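Local coordinates for protein adhesin (Neisseria gonorrhoeae, PDB 6GQ4) that probably acts as a surface-exposed adhesin, belongs to the ACP-like family and is studied as a gonococcal vaccine antigen, at residues A[13-16]-A[22-25]. Numbering follows the deposited sequence. Where two conformers were deposited one is given.
With NA (sodium ion), chain B.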
ATOM      1  N   VAL A  13       0.556  -3.363   7.814  1.00 13.40           N
ATOM      2  CA  VAL A  13      -0.773  -2.887   8.196  1.00 15.03           C
ATOM      3  C   VAL A  13      -1.833  -3.873   7.685  1.00 15.37           C
ATOM      4  O   VAL A  13      -1.725  -4.334   6.552  1.00 14.84           O
ATOM      5  CB  VAL A  13      -1.076  -1.454   7.712  1.00 14.74           C
ATOM      6  CG1 VAL A  13      -2.415  -0.972   8.201  1.00 16.79           C
ATOM      7  CG2 VAL A  13      -0.029  -0.448   8.127  1.00 13.94           C
ATOM      8  N   SER A  14      -2.812  -4.188   8.553  1.00 19.64           N
ATOM      9  CA  SER A  14      -3.987  -5.004   8.243  1.00 21.01           C
ATOM     10  C   SER A  14      -5.163  -4.080   7.888  1.00 23.14           C
ATOM     11  O   SER A  14      -5.467  -3.120   8.628  1.00 26.65           O
ATOM     12  CB  SER A  14      -4.328  -5.909   9.382  1.00 24.79           C
ATOM     13  OG  SER A  14      -3.400  -6.981   9.468  1.00 36.55           O
ATOM     14  N   TYR A  15      -5.822  -4.374   6.766  1.00 23.29           N
ATOM     15  CA  TYR A  15      -6.972  -3.548   6.344  1.00 23.67           C
ATOM     16  C   TYR A  15      -8.270  -4.360   6.226  1.00 23.99           C
ATOM     17  O   TYR A  15      -8.242  -5.555   5.948  1.00 24.46           O
ATOM     18  CB  TYR A  15      -6.711  -2.940   4.972  1.00 19.92           C
ATOM     19  CG  TYR A  15      -5.483  -2.100   4.907  1.00 16.16           C
ATOM     20  CD1 TYR A  15      -4.244  -2.647   4.648  1.00 16.23           C
ATOM     21  CD2 TYR A  15      -5.595  -0.743   5.049  1.00 16.58           C
ATOM     22  CE1 TYR A  15      -3.105  -1.854   4.589  1.00 13.79           C
ATOM     23  CE2 TYR A  15      -4.473   0.055   5.001  1.00 14.31           C
ATOM     24  CZ  TYR A  15      -3.229  -0.494   4.761  1.00 12.94           C
ATOM     25  OH  TYR A  15      -2.106   0.343   4.722  1.00 13.63           O
ATOM     26  N   VAL A  16      -9.392  -3.654   6.397  1.00 27.39           N
ATOM     27  CA  VAL A  16     -10.701  -4.153   6.058  1.00 30.10           C
ATOM     28  C   VAL A  16     -11.261  -3.303   4.911  1.00 31.95           C
ATOM     29  O   VAL A  16     -11.278  -2.071   4.960  1.00 28.34           O
ATOM     30  CB  VAL A  16     -11.623  -4.215   7.293  1.00 41.57           C
ATOM     31  CG1 VAL A  16     -11.033  -5.175   8.313  1.00 40.61           C
ATOM     32  CG2 VAL A  16     -11.878  -2.848   7.931  1.00 41.18           C
ATOM     33  N   LYS A  22     -10.248  -8.381   2.964  1.00 24.64           N
ATOM     34  CA  LYS A  22      -9.198  -8.039   3.910  1.00 24.07           C
ATOM     35  C   LYS A  22      -7.868  -8.170   3.181  1.00 24.36           C
ATOM     36  O   LYS A  22      -7.665  -9.012   2.330  1.00 24.69           O
ATOM     37  CB  LYS A  22      -9.157  -8.962   5.139  1.00 26.32           C
ATOM     38  CG  LYS A  22     -10.451  -9.076   5.938  1.00 37.14           C
ATOM     39  CD  LYS A  22     -10.457 -10.203   7.000  1.00 45.21           C
ATOM     40  CE  LYS A  22     -11.702 -10.221   7.876  1.00 58.76           C
ATOM     41  NZ  LYS A  22     -11.723  -9.073   8.831  1.00 55.16           N
ATOM     42  N   VAL A  23      -6.932  -7.301   3.535  1.00 22.55           N
ATOM     43  CA  VAL A  23      -5.609  -7.456   2.933  1.00 22.34           C
ATOM     44  C   VAL A  23      -4.576  -6.960   3.945  1.00 24.03           C
ATOM     45  O   VAL A  23      -4.890  -6.046   4.704  1.00 21.58           O
ATOM     46  CB  VAL A  23      -5.485  -6.726   1.577  1.00 20.77           C
ATOM     47  CG1 VAL A  23      -5.760  -5.242   1.709  1.00 21.92           C
ATOM     48  CG2 VAL A  23      -4.178  -7.010   0.847  1.00 20.90           C
ATOM     49  N   LYS A  24      -3.408  -7.636   3.988  0.50 22.47           N
ATOM     50  CA  LYS A  24      -2.238  -7.141   4.790  0.50 19.30           C
ATOM     51  C   LYS A  24      -1.157  -6.685   3.817  0.50 21.06           C
ATOM     52  O   LYS A  24      -0.765  -7.409   2.888  0.50 26.63           O
ATOM     53  CB  LYS A  24      -1.630  -8.223   5.691  0.50 19.20           C
ATOM     54  CG  LYS A  24      -2.597  -8.729   6.739  0.50 21.13           C
ATOM     55  CD  LYS A  24      -2.014  -9.576   7.809  0.50 22.44           C
ATOM     56  CE  LYS A  24      -3.145 -10.271   8.520  0.50 25.24           C
ATOM     57  NZ  LYS A  24      -3.364 -11.643   8.001  0.50 31.12           N
ATOM     58  N   VAL A  25      -0.643  -5.461   4.114  1.00 16.57           N
ATOM     59  CA  VAL A  25       0.323  -4.790   3.247  1.00 14.05           C
ATOM     60  C   VAL A  25       1.564  -4.462   4.113  1.00 15.93           C
ATOM     61  O   VAL A  25       1.385  -3.930   5.213  1.00 17.00           O
ATOM     62  CB  VAL A  25      -0.202  -3.475   2.627  1.00 13.29           C
ATOM     63  CG1 VAL A  25       0.856  -2.837   1.732  1.00 13.80           C
ATOM     64  CG2 VAL A  25      -1.485  -3.672   1.870  1.00 15.12           C
TER
HETATM   65 NA    NA B 201      -2.540   2.643   5.901  1.00 27.23          NA
HETATM   66  O   HOH W   1      -2.048   3.014   4.379  0.50 32.52           O
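The ring of Tyr15 has Val23 O at its edge, in plane, and Val13 CG1 over one face, 3.6 Å above the plane and offset toward the rim. Val25 meets the same ring obliquely, its CG2 lying 3.6 Å from Tyr15 CE1. This follows from Tyr15 CG standing anti to its own carbonyl carbon (chi1 -58°), which lays the ring back along strand 9-16, past Val13 and beside Val25. At the far end of the ring Tyr15 OH binds the sodium ion at 2.6 Å; Tyr81 and Gln84 bind the same ion through their backbone O atoms. A hydrogen bond with Tyr27 OH gives the hydroxyl a second partner, and the two together fix the end of the ring. The Tyr15 side chain also touches Ile86 of strand 86-89 and Cys100 of strand 95-102.

Two hydrogen-bonded pairs join the backbones. Val13 and Val25 exchange nearly straight bonds, Val13 N to Val25 O at 2.8 Å with 170° at the hydrogen. Tyr15 N gives an equally short bond to Val23 O, but the return bond from Val23 N to Tyr15 O stretches to 3.3 Å, its donor 35° out of the carbonyl plane. On the opposite face, Lys24 in one of its two conformers passes Ser14 OG, while Lys22 and Val16 lie side by side.

Alternating hydrogen-bonded and non-hydrogen-bonded pairs show antiparallel pairing, and the five-residue link makes strands 9-16 and 22-29 a beta hairpin, set between strands 35-42 and 95-102 inside the ACP-like domain's antiparallel sheet and carrying one ligand of its sodium site.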